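Local coordinates for protein trilobed Protease (Pyrococcus furiosus, PDB 2GOP) that forms the beta-propeller domain of a probable peptide-hydrolysing protease and probably helps control which substrates reach its active site, at residues N244-Y249 / G273-T278; N286-I289 / E293-P296; V314-K317 / L323-L326. One frame throughout, in Å; residues are numbered along the deposited sequence. Where two conformers were deposited one is given.

The three contacts lie in the last three blades of a seven-bladed beta-propeller and follow one another along the chain. Contact 1 holds the blade of residues 219-256 against the next blade, 264-296. Contact 2 builds that second blade by pairing its two outer strands. The centres of contacts 1 and 2 are about 11 Å apart, and neighbouring strands 274-281 and 284-290 join them. Contact 3 belongs to the final blade, 303-335, about 17 Å from contact 2 between centres. Leu287 touches Tyr315 between these two. Contacts 1 and 3 do not touch. The final blade meets the first, and in this open-Velcro ring no strand is shared between the two ends.

Contact 1 (N244-Y249 / G273-T278); sequences NKLYIY and GKVYFT
Leu246 and Ile248 pack against Val275 and Phe277 at the interface between two adjacent blades of the beta-propeller. Strand 245-249 is the third strand of its blade. Strand 274-281 is the second strand of the next. The two strands belong to different sheets and run nearly antiparallel, at 160°. Their axes stay 10.0 Å apart at the closest point, and no hydrogen bond links the two segments. Apolar side chains bridge the distance, and all four are buried.

Leu246 does most of the work through one methyl group. Its CG sits beside the backbone N and opposite the carbonyl carbon (chi1 -66°), and the side chain leads across to the other blade. There Leu246 CD1 meets Phe277 CB at 3.6 Å. It is also 3.8 Å from Phe277 CG, at the root of the ring. The two side chains meet at a slant. The same methyl, Leu246 CD1, lies 4.1 Å from Val275 CG1, and thus touches two residues of the facing strand.

Val275 uses both of its branches. CG1 serves Leu246, while Val275 CG2 meets Ile248 CD1 at 3.9 Å. Ile248 and Val275 pass alongside each other, pointing in opposite directions. The contact therefore runs as a short apolar row from Ile248 through Val275 and Leu246 to Phe277.

Other strands of the second blade close in around this row. Leu246 also rests on Val265 and Ala268 of strand 264-271. Ile248 and Phe277 both touch Trp290 of strand 284-290.

Phe277 holds its CG between the backbone N and the carbonyl carbon (chi1 64°). This turns the ring back along its own strand, where the ring edge meets the backbone oxygen of Val275 in plane, with Phe277 CD1 3.7 Å from Val275 O.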
loop_
_atom_site.group_PDB
_atom_site.type_symbol
_atom_site.label_atom_id
_atom_site.label_comp_id
_atom_site.label_asym_id
_atom_site.label_seq_id
_atom_site.Cartn_x
_atom_site.Cartn_y
_atom_site.Cartn_z
ATOM N N ASN A 244 10.807 -2.839 1.905
ATOM C CA ASN A 244 11.432 -1.700 1.266
ATOM C C ASN A 244 12.749 -1.398 1.964
ATOM O O ASN A 244 12.947 -1.754 3.132
ATOM C CB ASN A 244 10.522 -0.483 1.277
ATOM C CG ASN A 244 9.296 -0.679 0.418
ATOM O OD1 ASN A 244 9.404 -0.977 -0.772
ATOM N ND2 ASN A 244 8.120 -0.534 1.021
ATOM N N LYS A 245 13.637 -0.752 1.213
ATOM C CA LYS A 245 14.994 -0.446 1.623
ATOM C C LYS A 245 15.256 1.034 1.403
ATOM O O LYS A 245 14.445 1.740 0.795
ATOM C CB LYS A 245 15.978 -1.249 0.765
ATOM C CG LYS A 245 15.890 -2.765 0.935
ATOM C CD LYS A 245 16.585 -3.213 2.201
ATOM C CE LYS A 245 16.551 -4.699 2.330
ATOM N NZ LYS A 245 16.933 -5.112 3.686
ATOM N N LEU A 246 16.408 1.492 1.883
ATOM C CA LEU A 246 16.816 2.876 1.719
ATOM C C LEU A 246 18.069 2.950 0.863
ATOM O O LEU A 246 19.000 2.144 1.000
ATOM C CB LEU A 246 17.046 3.556 3.074
ATOM C CG LEU A 246 15.803 3.738 3.951
ATOM C CD1 LEU A 246 16.194 4.205 5.353
ATOM C CD2 LEU A 246 14.792 4.709 3.304
ATOM N N TYR A 247 18.082 3.926 -0.030
ATOM C CA TYR A 247 19.210 4.135 -0.924
ATOM C C TYR A 247 19.523 5.617 -1.002
ATOM O O TYR A 247 18.629 6.473 -0.860
ATOM C CB TYR A 247 18.907 3.610 -2.334
ATOM C CG TYR A 247 18.412 2.189 -2.372
ATOM C CD1 TYR A 247 17.062 1.905 -2.207
ATOM C CD2 TYR A 247 19.293 1.130 -2.553
ATOM C CE1 TYR A 247 16.600 0.602 -2.223
ATOM C CE2 TYR A 247 18.848 -0.183 -2.573
ATOM C CZ TYR A 247 17.499 -0.443 -2.410
ATOM O OH TYR A 247 17.042 -1.744 -2.418
ATOM N N ILE A 248 20.798 5.915 -1.230
ATOM C CA ILE A 248 21.253 7.283 -1.384
ATOM C C ILE A 248 21.843 7.466 -2.765
ATOM O O ILE A 248 22.732 6.708 -3.148
ATOM C CB ILE A 248 22.346 7.631 -0.364
ATOM C CG1 ILE A 248 21.813 7.537 1.062
ATOM C CG2 ILE A 248 22.893 9.037 -0.649
ATOM C CD1 ILE A 248 22.882 7.814 2.105
ATOM N N TYR A 249 21.351 8.480 -3.492
ATOM C CA TYR A 249 21.952 8.934 -4.738
ATOM C C TYR A 249 22.799 10.203 -4.521
ATOM O O TYR A 249 22.295 11.243 -4.072
ATOM C CB TYR A 249 20.884 9.145 -5.825
ATOM C CG TYR A 249 21.463 9.627 -7.144
ATOM C CD1 TYR A 249 22.500 8.912 -7.774
ATOM C CD2 TYR A 249 21.016 10.794 -7.752
ATOM C CE1 TYR A 249 23.066 9.343 -8.956
ATOM C CE2 TYR A 249 21.592 11.231 -8.971
ATOM C CZ TYR A 249 22.611 10.490 -9.553
ATOM O OH TYR A 249 23.205 10.886 -10.730
ATOM N N GLY A 273 23.536 14.826 5.246
ATOM C CA GLY A 273 24.113 13.560 4.804
ATOM C C GLY A 273 23.883 12.378 5.729
ATOM O O GLY A 273 24.366 11.289 5.460
ATOM N N LYS A 274 23.164 12.589 6.827
ATOM C CA LYS A 274 22.846 11.523 7.753
ATOM C C LYS A 274 21.390 11.144 7.553
ATOM O O LYS A 274 20.544 11.998 7.331
ATOM C CB LYS A 274 23.100 11.953 9.197
ATOM C CG LYS A 274 24.569 12.233 9.512
ATOM C CD LYS A 274 24.740 12.814 10.906
ATOM C CE LYS A 274 26.171 13.289 11.170
ATOM N NZ LYS A 274 26.410 13.592 12.628
ATOM N N VAL A 275 21.107 9.851 7.650
ATOM C CA VAL A 275 19.788 9.350 7.369
ATOM C C VAL A 275 19.166 8.882 8.668
ATOM O O VAL A 275 19.759 8.104 9.410
ATOM C CB VAL A 275 19.824 8.214 6.315
ATOM C CG1 VAL A 275 18.433 7.598 6.129
ATOM C CG2 VAL A 275 20.346 8.750 4.983
ATOM N N TYR A 276 17.963 9.387 8.924
ATOM C CA TYR A 276 17.205 9.090 10.111
ATOM C C TYR A 276 16.032 8.243 9.656
ATOM O O TYR A 276 15.339 8.604 8.701
ATOM C CB TYR A 276 16.712 10.400 10.740
ATOM C CG TYR A 276 17.826 11.337 11.193
ATOM C CD1 TYR A 276 18.522 12.113 10.287
ATOM C CD2 TYR A 276 18.161 11.451 12.536
ATOM C CE1 TYR A 276 19.530 12.964 10.700
ATOM C CE2 TYR A 276 19.170 12.301 12.960
ATOM C CZ TYR A 276 19.848 13.062 12.040
ATOM O OH TYR A 276 20.855 13.905 12.455
ATOM N N PHE A 277 15.806 7.120 10.327
ATOM C CA PHE A 277 14.811 6.174 9.865
ATOM C C PHE A 277 14.309 5.258 10.963
ATOM O O PHE A 277 14.978 5.032 11.964
ATOM C CB PHE A 277 15.389 5.329 8.724
ATOM C CG PHE A 277 16.531 4.467 9.147
ATOM C CD1 PHE A 277 17.819 4.988 9.232
ATOM C CD2 PHE A 277 16.326 3.137 9.484
ATOM C CE1 PHE A 277 18.871 4.196 9.638
ATOM C CE2 PHE A 277 17.391 2.347 9.901
ATOM C CZ PHE A 277 18.660 2.887 9.976
ATOM N N THR A 278 13.113 4.731 10.728
ATOM C CA THR A 278 12.495 3.779 11.637
ATOM C C THR A 278 12.556 2.385 11.041
ATOM O O THR A 278 12.449 2.200 9.824
ATOM C CB THR A 278 11.027 4.134 11.965
ATOM O OG1 THR A 278 10.260 4.196 10.760
ATOM C CG2 THR A 278 10.940 5.478 12.698
#

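Contact 2 (N286-I289 / E293-P296); sequences NLYI and EIKP
Ile289 and Lys295 form a hydrogen-bonded antiparallel pair, joined by two backbone bonds. Ile289 N donates to Lys295 O at 2.8 Å, and Lys295 N donates to Ile289 O at 2.9 Å. Both are nearly straight, at 171° and 169°. A CA-H...O contact from Ile294 CA to Ile289 O, at 3.4 Å, adds to the second carbonyl. Tyr288 and Pro296 make the next pair, a non-hydrogen-bonded one, so the missing N-H of proline costs no bond to this partner.

The apolar contacts centre on Tyr288. Its CG stands beside the backbone N (chi1 -68°), and the ring slants across Ile294 and Pro296. Tyr288 CD2 meets Ile294 CG2 at 3.4 Å, and Tyr288 CE2 lies 4.2 Å from Pro296 CB. Lys295 O sits at the ring edge, near its plane. Ile289 and Lys295 lie side by side, with Ile289 CG2 4.1 Å from Lys295 CB.

The polar ends find partners beyond the pairing. Lys295 NZ makes a salt bridge with Asp291 in the turn, and Tyr288 OH bonds to Glu281. This is the outer beta hairpin of a propeller blade, where the third strand pairs with the short outermost fourth.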
loop_
_atom_site.group_PDB
_atom_site.type_symbol
_atom_site.label_atom_id
_atom_site.label_comp_id
_atom_site.label_asym_id
_atom_site.label_seq_id
_atom_site.Cartn_x
_atom_site.Cartn_y
_atom_site.Cartn_z
ATOM N N ASN A 286 11.483 1.185 16.008
ATOM C CA ASN A 286 12.587 1.908 16.607
ATOM C C ASN A 286 13.166 2.945 15.655
ATOM O O ASN A 286 13.125 2.748 14.456
ATOM C CB ASN A 286 13.664 0.909 17.004
ATOM C CG ASN A 286 13.197 -0.039 18.086
ATOM O OD1 ASN A 286 12.638 0.387 19.101
ATOM N ND2 ASN A 286 13.409 -1.332 17.869
ATOM N N LEU A 287 13.708 4.035 16.203
ATOM C CA LEU A 287 14.298 5.124 15.421
ATOM C C LEU A 287 15.812 5.020 15.474
ATOM O O LEU A 287 16.394 4.912 16.573
ATOM C CB LEU A 287 13.889 6.478 16.012
ATOM C CG LEU A 287 13.609 7.735 15.172
ATOM C CD1 LEU A 287 13.933 8.975 16.021
ATOM C CD2 LEU A 287 14.300 7.814 13.815
ATOM N N TYR A 288 16.444 5.099 14.302
ATOM C CA TYR A 288 17.897 5.014 14.170
ATOM C C TYR A 288 18.462 6.172 13.373
ATOM O O TYR A 288 17.735 6.896 12.700
ATOM C CB TYR A 288 18.287 3.729 13.424
ATOM C CG TYR A 288 18.003 2.467 14.183
ATOM C CD1 TYR A 288 16.777 1.810 14.049
ATOM C CD2 TYR A 288 18.950 1.932 15.052
ATOM C CE1 TYR A 288 16.512 0.649 14.763
ATOM C CE2 TYR A 288 18.686 0.768 15.778
ATOM C CZ TYR A 288 17.478 0.132 15.620
ATOM O OH TYR A 288 17.220 -1.013 16.346
ATOM N N ILE A 289 19.783 6.317 13.438
ATOM C CA ILE A 289 20.494 7.230 12.565
ATOM C C ILE A 289 21.588 6.447 11.871
ATOM O O ILE A 289 22.250 5.581 12.480
ATOM C CB ILE A 289 21.078 8.451 13.333
ATOM C CG1 ILE A 289 21.642 9.492 12.355
ATOM C CG2 ILE A 289 22.142 8.011 14.346
ATOM C CD1 ILE A 289 22.361 10.633 13.032
ATOM N N GLU A 293 27.523 4.135 9.839
ATOM C CA GLU A 293 27.082 3.026 10.689
ATOM C C GLU A 293 25.727 3.369 11.300
ATOM O O GLU A 293 25.348 4.542 11.379
ATOM C CB GLU A 293 28.092 2.743 11.803
ATOM C CG GLU A 293 28.101 3.758 12.930
ATOM C CD GLU A 293 29.304 3.600 13.848
ATOM O OE1 GLU A 293 30.218 4.450 13.773
ATOM O OE2 GLU A 293 29.334 2.637 14.645
ATOM N N ILE A 294 24.999 2.343 11.729
ATOM C CA ILE A 294 23.677 2.533 12.329
ATOM C C ILE A 294 23.809 2.641 13.848
ATOM O O ILE A 294 24.436 1.796 14.494
ATOM C CB ILE A 294 22.715 1.386 11.968
ATOM C CG1 ILE A 294 22.470 1.356 10.459
ATOM C CG2 ILE A 294 21.401 1.534 12.709
ATOM C CD1 ILE A 294 21.775 0.104 9.980
ATOM N N LYS A 295 23.225 3.692 14.412
ATOM C CA LYS A 295 23.192 3.863 15.854
ATOM C C LYS A 295 21.763 4.185 16.270
ATOM O O LYS A 295 21.032 4.853 15.521
ATOM C CB LYS A 295 24.148 4.969 16.277
ATOM C CG LYS A 295 25.573 4.802 15.749
ATOM C CD LYS A 295 26.465 5.962 16.182
ATOM C CE LYS A 295 27.600 6.239 15.185
ATOM N NZ LYS A 295 28.244 7.586 15.365
ATOM N N PRO A 296 21.336 3.671 17.436
ATOM C CA PRO A 296 19.987 3.917 17.932
ATOM C C PRO A 296 19.773 5.342 18.421
ATOM O O PRO A 296 20.677 5.932 19.013
ATOM C CB PRO A 296 19.869 2.948 19.116
ATOM C CG PRO A 296 21.266 2.791 19.600
ATOM C CD PRO A 296 22.103 2.805 18.357
#

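Contact 3 (V314-K317 / L323-L326); sequences VYLK and LREL
Leu326 places its CG opposite the backbone N (chi1 -159°), while Leu316 keeps its CG beside the backbone N (chi1 -68°). These turns bring the two branches together at a slant, with Leu326 CD1 3.7 Å from Leu316 CD2. Leu326 also packs on Pro20 of strand 16-23, in the first blade. With an alanine at Leu326 this branch is gone, and a gap would probably open beside Leu316 and Pro20.

The backbones pair next to these side chains. Lys317 N donates to Glu325 O at 3.1 Å, but the return bond from Glu325 N to Lys317 O is weak, at 3.3 Å. Lys317 O has further partners. Arg324 CA approaches it at 3.2 Å in a CA-H...O contact, and a water donates to it at 2.7 Å. That water also donates to Leu323 O at 2.6 Å, so it ties the two segments where the strands part.

Arg324 NE bonds to Leu17 O, and Leu316 packs on Leu17. The hairpin thus joins the last blade to strand 16-23 of the first, at the ring seam of an open-Velcro beta-propeller.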
loop_
_atom_site.group_PDB
_atom_site.type_symbol
_atom_site.label_atom_id
_atom_site.label_comp_id
_atom_site.label_asym_id
_atom_site.label_seq_id
_atom_site.Cartn_x
_atom_site.Cartn_y
_atom_site.Cartn_z
ATOM N N VAL A 314 12.768 15.099 16.877
ATOM C CA VAL A 314 11.468 15.058 17.552
ATOM C C VAL A 314 10.693 13.850 17.057
ATOM O O VAL A 314 10.755 13.500 15.879
ATOM C CB VAL A 314 10.628 16.348 17.302
ATOM C CG1 VAL A 314 10.000 16.350 15.905
ATOM C CG2 VAL A 314 9.545 16.500 18.363
ATOM N N TYR A 315 9.967 13.204 17.953
ATOM C CA TYR A 315 9.181 12.048 17.553
ATOM C C TYR A 315 8.016 11.818 18.488
ATOM O O TYR A 315 8.025 12.278 19.645
ATOM C CB TYR A 315 10.064 10.793 17.468
ATOM C CG TYR A 315 10.936 10.535 18.692
ATOM C CD1 TYR A 315 10.447 9.854 19.806
ATOM C CD2 TYR A 315 12.260 10.949 18.717
ATOM C CE1 TYR A 315 11.259 9.605 20.914
ATOM C CE2 TYR A 315 13.080 10.701 19.814
ATOM C CZ TYR A 315 12.573 10.040 20.907
ATOM O OH TYR A 315 13.399 9.824 21.982
ATOM N N LEU A 316 7.003 11.145 17.951
ATOM C CA LEU A 316 5.936 10.569 18.751
ATOM C C LEU A 316 6.307 9.128 19.132
ATOM O O LEU A 316 6.696 8.331 18.266
ATOM C CB LEU A 316 4.610 10.594 17.978
ATOM C CG LEU A 316 3.985 11.967 17.708
ATOM C CD1 LEU A 316 2.714 11.825 16.860
ATOM C CD2 LEU A 316 3.662 12.682 19.025
ATOM N N LYS A 317 6.176 8.803 20.416
ATOM C CA LYS A 317 6.447 7.462 20.926
ATOM C C LYS A 317 5.249 6.894 21.698
ATOM O O LYS A 317 4.793 7.490 22.676
ATOM C CB LYS A 317 7.671 7.482 21.848
ATOM C CG LYS A 317 7.939 6.152 22.549
ATOM C CD LYS A 317 9.314 6.101 23.192
ATOM C CE LYS A 317 9.459 7.084 24.322
ATOM N NZ LYS A 317 10.622 6.752 25.212
ATOM N N LEU A 323 -0.575 6.009 25.361
ATOM C CA LEU A 323 -0.765 6.594 24.045
ATOM C C LEU A 323 0.441 7.456 23.700
ATOM O O LEU A 323 1.143 7.950 24.579
ATOM C CB LEU A 323 -2.037 7.451 23.993
ATOM C CG LEU A 323 -3.361 6.740 23.722
ATOM C CD1 LEU A 323 -4.512 7.728 23.858
ATOM C CD2 LEU A 323 -3.342 6.099 22.337
ATOM N N ARG A 324 0.683 7.621 22.412
ATOM C CA ARG A 324 1.788 8.444 21.942
ATOM C C ARG A 324 1.813 9.841 22.573
ATOM O O ARG A 324 0.776 10.490 22.727
ATOM C CB ARG A 324 1.776 8.553 20.416
ATOM C CG ARG A 324 0.484 9.090 19.828
ATOM C CD ARG A 324 0.245 8.571 18.424
ATOM N NE ARG A 324 -1.084 8.934 17.932
ATOM C CZ ARG A 324 -2.197 8.228 18.118
ATOM N NH1 ARG A 324 -2.195 7.090 18.796
ATOM N NH2 ARG A 324 -3.335 8.670 17.609
ATOM N N GLU A 325 3.019 10.260 22.951
ATOM C CA GLU A 325 3.315 11.623 23.393
ATOM C C GLU A 325 4.544 12.113 22.612
ATOM O O GLU A 325 5.226 11.323 21.958
ATOM C CB GLU A 325 3.616 11.651 24.890
ATOM C CG GLU A 325 2.456 11.225 25.806
ATOM C CD GLU A 325 1.369 12.284 25.969
ATOM O OE1 GLU A 325 1.566 13.447 25.552
ATOM O OE2 GLU A 325 0.303 11.942 26.527
ATOM N N LEU A 326 4.826 13.405 22.694
ATOM C CA LEU A 326 5.951 14.001 21.986
ATOM C C LEU A 326 7.219 13.950 22.828
ATOM O O LEU A 326 7.203 14.220 24.036
ATOM C CB LEU A 326 5.641 15.454 21.621
ATOM C CG LEU A 326 6.460 16.078 20.488
ATOM C CD1 LEU A 326 6.010 15.559 19.151
ATOM C CD2 LEU A 326 6.342 17.590 20.531
HETATM O O HOH W 1 3.701 7.566 25.101
#